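Local coordinates for Endonuclease/exonuclease/phosphatase (Beutenbergia cavernae DSM 12333, PDB 4RUW), which is of unknown function but belongs to the endonuclease/exonuclease/phosphatase family, joining a DNase I-like domain to an Ig-like domain and holding a zinc ion, at residues 238-243 with 398-403; 82-85 with 91-94; 164-169 with 197-202. One frame throughout, in Å; residues are numbered along the deposited sequence.

The three contacts run through two domains. Contacts 2 and 3 both belong to the DNase I-like part, a sandwich of two mixed sheets: contact 2 packs helix 77-87 on strand 91-98, and contact 3 spans two strands of the other sheet where they run out into loops. Their centres are about 21 Å apart, yet they touch in the interior between the sheets, where Val93 CG1 lies 3.6 Å from Ala198 CB. Contact 1, centred about 26 Å from contact 2 and about 23 Å from contact 3, joins this part to the Ig-like domain. The zinc ion, bound by His98, Asp100, His107 and His137, is about 14 Å from the side chain of Leu94 in contact 2.

Contact 1 of 3, residues 238-243 with 398-403; sequences IWTTDV and GTSRDR
Ser400 presses its CB against Thr241 CG2 at 3.5 Å, where a type I turn with an ST turn at its start, in the Ig-like domain, meets the loop that follows strand 230-233 of the DNase I-like domain. The same CB lies 3.8 Å from Thr240 OG1, placing the small serine over two adjacent threonines. Both threonines place OG1 between the backbone N and the carbonyl carbon (chi1 58° in Thr240, 56° in Thr241), which sets CG2 beside the backbone N. Thr241 thereby offers its methyl to Ser400 CB while its hydroxyl pairs with Gln371. Ser400 turns OG into the same position between N and C and bonds to the carbonyl of Gly370; Ser400 OG and Thr241 OG1 stand 3.7 Å apart with no bond between them. A small polar residue suits this site because its CB can pack while its OG still finds a backbone acceptor.

Between the two segments the polar link is a water, 2.7 Å from Thr240 OG1 and donating to Ser400 O at 2.8 Å. Behind it the turn is stiffened from within. Asp402 N bonds to Thr399 O at 3.0 Å. Threonine and aspartate suit their places: Thr399 OG1 accepts the N-H of Arg401, two residues on, and Asp402 reaches back to the N-H of Thr399. Arg401, within the turn, adds another tie to the DNase I-like domain through its salt bridge to Asp292. At the turn's start, Thr399 N donates to Asp402 OD2 at 2.9 Å, approaching from above the carboxylate plane, 40° out of it.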
loop_
_atom_site.group_PDB
_atom_site.type_symbol
_atom_site.label_atom_id
_atom_site.label_comp_id
_atom_site.label_asym_id
_atom_site.label_seq_id
_atom_site.Cartn_x
_atom_site.Cartn_y
_atom_site.Cartn_z
ATOM N N ILE A 238 -8.031 1.500 4.594
ATOM C CA ILE A 238 -8.634 0.192 4.799
ATOM C C ILE A 238 -7.669 -0.685 5.570
ATOM O O ILE A 238 -6.458 -0.611 5.356
ATOM C CB ILE A 238 -9.022 -0.494 3.450
ATOM C CG1 ILE A 238 -7.794 -0.723 2.556
ATOM C CG2 ILE A 238 -10.090 0.316 2.740
ATOM C CD1 ILE A 238 -8.107 -1.521 1.291
ATOM N N TRP A 239 -8.199 -1.499 6.476
ATOM C CA TRP A 239 -7.428 -2.600 7.029
ATOM C C TRP A 239 -7.299 -3.683 5.959
ATOM O O TRP A 239 -7.936 -3.614 4.906
ATOM C CB TRP A 239 -8.146 -3.240 8.200
ATOM C CG TRP A 239 -8.426 -2.401 9.402
ATOM C CD1 TRP A 239 -8.208 -1.059 9.581
ATOM C CD2 TRP A 239 -8.976 -2.892 10.623
ATOM N NE1 TRP A 239 -8.605 -0.692 10.858
ATOM C CE2 TRP A 239 -9.079 -1.804 11.510
ATOM C CE3 TRP A 239 -9.403 -4.157 11.045
ATOM C CZ2 TRP A 239 -9.592 -1.941 12.798
ATOM C CZ3 TRP A 239 -9.907 -4.296 12.313
ATOM C CH2 TRP A 239 -10.004 -3.194 13.179
ATOM N N THR A 240 -6.515 -4.717 6.242
ATOM C CA THR A 240 -6.460 -5.853 5.332
ATOM C C THR A 240 -7.648 -6.799 5.497
ATOM O O THR A 240 -7.943 -7.574 4.581
ATOM C CB THR A 240 -5.162 -6.658 5.474
ATOM O OG1 THR A 240 -5.042 -7.105 6.825
ATOM C CG2 THR A 240 -3.956 -5.812 5.101
ATOM N N THR A 241 -8.330 -6.736 6.641
ATOM C CA THR A 241 -9.461 -7.621 6.904
ATOM C C THR A 241 -10.664 -6.809 7.380
ATOM O O THR A 241 -10.517 -5.688 7.881
ATOM C CB THR A 241 -9.139 -8.691 7.968
ATOM O OG1 THR A 241 -8.698 -8.057 9.177
ATOM C CG2 THR A 241 -8.089 -9.666 7.464
ATOM N N ASP A 242 -11.851 -7.381 7.229
ATOM C CA ASP A 242 -13.081 -6.691 7.590
ATOM C C ASP A 242 -13.041 -6.216 9.042
ATOM O O ASP A 242 -12.662 -6.965 9.943
ATOM C CB ASP A 242 -14.280 -7.619 7.410
ATOM C CG ASP A 242 -14.527 -8.001 5.960
ATOM O OD1 ASP A 242 -13.989 -7.347 5.035
ATOM O OD2 ASP A 242 -15.289 -8.968 5.743
ATOM N N VAL A 243 -13.454 -4.973 9.269
ATOM C CA VAL A 243 -13.522 -4.438 10.620
ATOM C C VAL A 243 -14.705 -5.092 11.326
ATOM O O VAL A 243 -15.836 -4.952 10.882
ATOM C CB VAL A 243 -13.699 -2.906 10.589
ATOM C CG1 VAL A 243 -13.871 -2.352 11.992
ATOM C CG2 VAL A 243 -12.515 -2.247 9.901
ATOM N N GLY A 398 -1.730 -18.626 11.246
ATOM C CA GLY A 398 -1.758 -17.443 12.093
ATOM C C GLY A 398 -2.941 -16.554 11.767
ATOM O O GLY A 398 -4.032 -17.053 11.519
ATOM N N THR A 399 -2.745 -15.240 11.795
ATOM C CA THR A 399 -3.827 -14.309 11.465
ATOM C C THR A 399 -3.297 -13.211 10.557
ATOM O O THR A 399 -2.112 -13.186 10.224
ATOM C CB THR A 399 -4.438 -13.627 12.712
ATOM O OG1 THR A 399 -3.533 -12.631 13.203
ATOM C CG2 THR A 399 -4.763 -14.637 13.811
ATOM N N SER A 400 -4.164 -12.279 10.177
ATOM C CA SER A 400 -3.736 -11.146 9.370
ATOM C C SER A 400 -2.686 -10.268 10.055
ATOM O O SER A 400 -2.034 -9.459 9.404
ATOM C CB SER A 400 -4.939 -10.291 8.974
ATOM O OG SER A 400 -5.482 -9.612 10.094
ATOM N N ARG A 401 -2.524 -10.413 11.365
ATOM C CA ARG A 401 -1.493 -9.658 12.079
ATOM C C ARG A 401 -0.084 -10.212 11.875
ATOM O O ARG A 401 0.896 -9.570 12.254
ATOM C CB ARG A 401 -1.807 -9.588 13.571
ATOM C CG ARG A 401 -3.060 -8.795 13.881
ATOM C CD ARG A 401 -3.278 -8.706 15.372
ATOM N NE ARG A 401 -4.488 -7.962 15.687
ATOM C CZ ARG A 401 -4.946 -7.782 16.920
ATOM N NH1 ARG A 401 -4.295 -8.308 17.948
ATOM N NH2 ARG A 401 -6.053 -7.084 17.122
ATOM N N ASP A 402 0.013 -11.397 11.275
ATOM C CA ASP A 402 1.287 -12.087 11.122
ATOM C C ASP A 402 1.813 -12.006 9.697
ATOM O O ASP A 402 1.045 -11.984 8.730
ATOM C CB ASP A 402 1.144 -13.555 11.527
ATOM C CG ASP A 402 0.603 -13.723 12.924
ATOM O OD1 ASP A 402 0.970 -12.921 13.807
ATOM O OD2 ASP A 402 -0.210 -14.648 13.128
ATOM N N ARG A 403 3.135 -11.981 9.589
ATOM C CA ARG A 403 3.849 -11.929 8.326
ATOM C C ARG A 403 3.432 -13.077 7.406
ATOM O O ARG A 403 3.190 -14.186 7.875
ATOM C CB ARG A 403 5.342 -12.026 8.650
ATOM C CG ARG A 403 6.292 -11.916 7.488
ATOM C CD ARG A 403 7.715 -11.956 8.003
ATOM N NE ARG A 403 8.666 -11.956 6.899
ATOM C CZ ARG A 403 9.985 -11.988 7.043
ATOM N NH1 ARG A 403 10.518 -12.034 8.255
ATOM N NH2 ARG A 403 10.764 -11.983 5.971
HETATM O O HOH W 1 -2.499 -7.558 7.460
#

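Contact 2 of 3, residues 82-85 with 91-94; sequences AVIR and VVVL
Ile84, on the inner side of helix 77-87, rests on Val92 and Leu94, two residues of strand 91-98 that face the helix; helix and strand are the second and third elements of a beta-alpha-beta unit begun by strand 55-62. Val91 opens the segment turned to the other face, where it packs on Val151 and Val196. Val92 comes next and points toward the helix, its CG1 lying 4.3 Å from Ile84 CG2. That branch of the isoleucine is anti to the backbone N, while Ile84 CG1 lies beside that N (chi1 -62°), which sends the two branches to different strand residues. Val93 again turns from the helix, toward Val196 and Ala198 of the second sheet. Leu94 returns to the helix side and meets the longer branch of the isoleucine tip to tip, with CD2 4.1 Å from Ile84 CD1. Beta-branched valines suit the extended backbone, and the longer leucine reaches the isoleucine's end. All three touching side chains are buried and hydrocarbon, and no hydrogen bond crosses between the segments; cohesion here is therefore expected to come from dispersion and the exclusion of water, with fit depending on side-chain shape.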
loop_
_atom_site.group_PDB
_atom_site.type_symbol
_atom_site.label_atom_id
_atom_site.label_comp_id
_atom_site.label_asym_id
_atom_site.label_seq_id
_atom_site.Cartn_x
_atom_site.Cartn_y
_atom_site.Cartn_z
ATOM N N ALA A 82 12.604 16.907 8.362
ATOM C CA ALA A 82 13.707 16.291 9.099
ATOM C C ALA A 82 13.556 14.769 9.148
ATOM O O ALA A 82 14.540 14.039 9.074
ATOM C CB ALA A 82 13.821 16.873 10.503
ATOM N N VAL A 83 12.321 14.288 9.259
ATOM C CA VAL A 83 12.078 12.849 9.244
ATOM C C VAL A 83 12.400 12.266 7.865
ATOM O O VAL A 83 13.093 11.250 7.757
ATOM C CB VAL A 83 10.632 12.509 9.644
ATOM C CG1 VAL A 83 10.319 11.047 9.344
ATOM C CG2 VAL A 83 10.404 12.818 11.120
ATOM N N ILE A 84 11.906 12.909 6.809
ATOM C CA ILE A 84 12.221 12.466 5.456
ATOM C C ILE A 84 13.736 12.438 5.223
ATOM O O ILE A 84 14.268 11.465 4.704
ATOM C CB ILE A 84 11.505 13.326 4.396
ATOM C CG1 ILE A 84 9.983 13.206 4.555
ATOM C CG2 ILE A 84 11.961 12.938 2.996
ATOM C CD1 ILE A 84 9.183 14.225 3.759
ATOM N N ARG A 85 14.426 13.499 5.634
ATOM C CA ARG A 85 15.873 13.590 5.478
ATOM C C ARG A 85 16.585 12.431 6.171
ATOM O O ARG A 85 17.508 11.836 5.615
ATOM C CB ARG A 85 16.345 14.927 6.064
ATOM C CG ARG A 85 17.800 15.274 5.852
ATOM C CD ARG A 85 18.114 16.669 6.439
ATOM N NE ARG A 85 17.274 17.719 5.851
ATOM C CZ ARG A 85 16.379 18.443 6.521
ATOM N NH1 ARG A 85 16.203 18.267 7.825
ATOM N NH2 ARG A 85 15.655 19.355 5.882
ATOM N N VAL A 91 12.327 7.821 -3.126
ATOM C CA VAL A 91 11.059 8.418 -3.521
ATOM C C VAL A 91 10.159 8.418 -2.302
ATOM O O VAL A 91 10.118 7.430 -1.548
ATOM C CB VAL A 91 10.372 7.620 -4.647
ATOM C CG1 VAL A 91 9.054 8.270 -5.037
ATOM C CG2 VAL A 91 11.271 7.531 -5.851
ATOM N N VAL A 92 9.456 9.526 -2.091
ATOM C CA VAL A 92 8.482 9.588 -1.014
ATOM C C VAL A 92 7.131 10.074 -1.534
ATOM O O VAL A 92 7.049 10.998 -2.342
ATOM C CB VAL A 92 8.986 10.422 0.203
ATOM C CG1 VAL A 92 9.319 11.841 -0.203
ATOM C CG2 VAL A 92 7.959 10.416 1.320
ATOM N N VAL A 93 6.084 9.400 -1.076
ATOM C CA VAL A 93 4.705 9.754 -1.344
ATOM C C VAL A 93 4.153 10.396 -0.078
ATOM O O VAL A 93 4.285 9.830 1.012
ATOM C CB VAL A 93 3.889 8.494 -1.699
ATOM C CG1 VAL A 93 2.395 8.784 -1.623
ATOM C CG2 VAL A 93 4.310 7.962 -3.074
ATOM N N LEU A 94 3.572 11.585 -0.216
ATOM C CA LEU A 94 2.973 12.293 0.908
ATOM C C LEU A 94 1.484 12.510 0.674
ATOM O O LEU A 94 1.064 12.885 -0.427
ATOM C CB LEU A 94 3.644 13.646 1.111
ATOM C CG LEU A 94 5.154 13.617 1.331
ATOM C CD1 LEU A 94 5.714 15.036 1.421
ATOM C CD2 LEU A 94 5.526 12.806 2.565
#

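Contact 3 of 3, residues 164-169 with 197-202; sequences VPLPNE and HATHLS
Leu166 sends CD1 across to Thr199 and Leu201, and two residues further on Asn168 hydrogen-bonds to Ser202; thus an apolar part and a hydrated polar part lie side by side where strands 157-166 and 192-200 of a DNase I-like sheet give way to loops. The touching stretches, 166 to 168 and 199 to 202, run nearly parallel, 7° apart.

The apolar part gathers tightly around one methyl. Leu166 CD1 lies 3.4 Å from Thr199 OG1 and 4.0 Å from Leu201 CD2, its side chain slanting across both. The threonine hydroxyl is itself bonded to Ser180 O, so it can sit beside a methyl without losing its polar partner. Leucine suits both apolar places, its branches reaching across to meet.

On the hydrated side a water enters the contact. Ser202 holds OG beside its backbone N, anti to the carbonyl carbon (chi1 -68°), where Asn168 ND2 donates to it at 2.9 Å, with an N-H...O angle of 160° and the oxygen nearly in the amide plane. The water donates to Asn168 OD1 at 2.9 Å and lies 2.6 Å from Ser202 OG, so both ends of the amide are linked to one serine, directly and through water. ND2 also bonds to the carboxylate of Asp212, an acceptor, which supports placing the nitrogen on this side. Ser202 OG is further gripped by Gln216.

Strand 179-188 runs between strands 157-166 and 192-200, antiparallel to both, while helix 207-222 covers the contact: Ile219 packs on Leu166, and Gln216 touches both Asn168 and Leu201.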
loop_
_atom_site.group_PDB
_atom_site.type_symbol
_atom_site.label_atom_id
_atom_site.label_comp_id
_atom_site.label_asym_id
_atom_site.label_seq_id
_atom_site.Cartn_x
_atom_site.Cartn_y
_atom_site.Cartn_z
ATOM N N VAL A 164 -5.717 11.473 -11.743
ATOM C CA VAL A 164 -6.973 10.815 -12.087
ATOM C C VAL A 164 -7.952 10.999 -10.931
ATOM O O VAL A 164 -7.683 10.570 -9.815
ATOM C CB VAL A 164 -6.732 9.316 -12.363
ATOM C CG1 VAL A 164 -8.035 8.545 -12.454
ATOM C CG2 VAL A 164 -5.916 9.142 -13.637
ATOM N N PRO A 165 -9.089 11.655 -11.189
ATOM C CA PRO A 165 -10.058 11.876 -10.110
ATOM C C PRO A 165 -10.696 10.574 -9.643
ATOM O O PRO A 165 -10.933 9.677 -10.458
ATOM C CB PRO A 165 -11.109 12.770 -10.770
ATOM C CG PRO A 165 -11.002 12.466 -12.241
ATOM C CD PRO A 165 -9.545 12.211 -12.479
ATOM N N LEU A 166 -10.987 10.479 -8.352
ATOM C CA LEU A 166 -11.629 9.301 -7.792
ATOM C C LEU A 166 -12.962 9.746 -7.188
ATOM O O LEU A 166 -13.011 10.730 -6.473
ATOM C CB LEU A 166 -10.716 8.654 -6.741
ATOM C CG LEU A 166 -9.336 8.215 -7.248
ATOM C CD1 LEU A 166 -8.460 7.755 -6.095
ATOM C CD2 LEU A 166 -9.442 7.119 -8.295
ATOM N N PRO A 167 -14.047 9.013 -7.466
ATOM C CA PRO A 167 -15.421 9.457 -7.207
ATOM C C PRO A 167 -15.852 9.328 -5.748
ATOM O O PRO A 167 -15.325 8.489 -5.039
ATOM C CB PRO A 167 -16.240 8.474 -8.044
ATOM C CG PRO A 167 -15.465 7.207 -7.944
ATOM C CD PRO A 167 -14.021 7.649 -8.030
ATOM N N ASN A 168 -16.825 10.136 -5.331
ATOM C CA ASN A 168 -17.536 9.937 -4.069
ATOM C C ASN A 168 -19.046 9.946 -4.306
ATOM O O ASN A 168 -19.804 10.592 -3.588
ATOM C CB ASN A 168 -17.154 11.001 -3.036
ATOM C CG ASN A 168 -16.013 10.560 -2.129
ATOM O OD1 ASN A 168 -14.935 11.141 -2.158
ATOM N ND2 ASN A 168 -16.255 9.539 -1.311
ATOM N N GLU A 169 -19.484 9.225 -5.330
ATOM C CA GLU A 169 -20.879 9.276 -5.757
ATOM C C GLU A 169 -21.861 8.710 -4.731
ATOM O O GLU A 169 -22.979 9.190 -4.613
ATOM C CB GLU A 169 -21.039 8.592 -7.120
ATOM C CG GLU A 169 -22.438 8.657 -7.728
ATOM C CD GLU A 169 -22.888 10.061 -8.123
ATOM O OE1 GLU A 169 -22.057 10.997 -8.153
ATOM O OE2 GLU A 169 -24.094 10.226 -8.406
ATOM N N HIS A 197 2.602 5.354 -8.200
ATOM C CA HIS A 197 1.205 5.715 -8.038
ATOM C C HIS A 197 0.979 6.117 -6.589
ATOM O O HIS A 197 1.249 5.334 -5.674
ATOM C CB HIS A 197 0.302 4.525 -8.368
ATOM C CG HIS A 197 0.484 3.972 -9.745
ATOM N ND1 HIS A 197 -0.067 4.562 -10.871
ATOM C CD2 HIS A 197 1.135 2.871 -10.186
ATOM C CE1 HIS A 197 0.241 3.846 -11.933
ATOM N NE2 HIS A 197 0.966 2.806 -11.545
ATOM N N ALA A 198 0.481 7.336 -6.388
ATOM C CA ALA A 198 0.279 7.925 -5.063
ATOM C C ALA A 198 -1.194 8.230 -4.871
ATOM O O ALA A 198 -1.796 8.911 -5.710
ATOM C CB ALA A 198 1.072 9.213 -4.957
ATOM N N THR A 199 -1.797 7.761 -3.784
ATOM C CA THR A 199 -3.192 8.089 -3.565
ATOM C C THR A 199 -3.556 8.090 -2.086
ATOM O O THR A 199 -2.707 7.859 -1.208
ATOM C CB THR A 199 -4.132 7.169 -4.398
ATOM O OG1 THR A 199 -5.449 7.738 -4.455
ATOM C CG2 THR A 199 -4.216 5.783 -3.800
ATOM N N HIS A 200 -4.831 8.366 -1.834
ATOM C CA HIS A 200 -5.396 8.515 -0.501
ATOM C C HIS A 200 -6.900 8.320 -0.730
ATOM O O HIS A 200 -7.525 9.078 -1.481
ATOM C CB HIS A 200 -5.056 9.915 0.037
ATOM C CG HIS A 200 -5.540 10.199 1.424
ATOM N ND1 HIS A 200 -5.284 11.400 2.044
ATOM C CD2 HIS A 200 -6.256 9.460 2.307
ATOM C CE1 HIS A 200 -5.824 11.394 3.250
ATOM N NE2 HIS A 200 -6.426 10.236 3.430
ATOM N N LEU A 201 -7.470 7.264 -0.157
ATOM C CA LEU A 201 -8.878 6.948 -0.396
ATOM C C LEU A 201 -9.780 7.520 0.694
ATOM O O LEU A 201 -9.288 7.945 1.745
ATOM C CB LEU A 201 -9.081 5.432 -0.485
ATOM C CG LEU A 201 -8.207 4.695 -1.499
ATOM C CD1 LEU A 201 -8.601 3.241 -1.539
ATOM C CD2 LEU A 201 -8.262 5.330 -2.886
ATOM N N SER A 202 -11.091 7.495 0.471
ATOM C CA SER A 202 -12.023 7.932 1.499
ATOM C C SER A 202 -11.872 7.118 2.776
ATOM O O SER A 202 -11.421 5.976 2.753
ATOM C CB SER A 202 -13.459 7.781 1.016
ATOM O OG SER A 202 -13.762 8.673 -0.033
HETATM O O HOH W 2 -13.630 11.277 0.387
#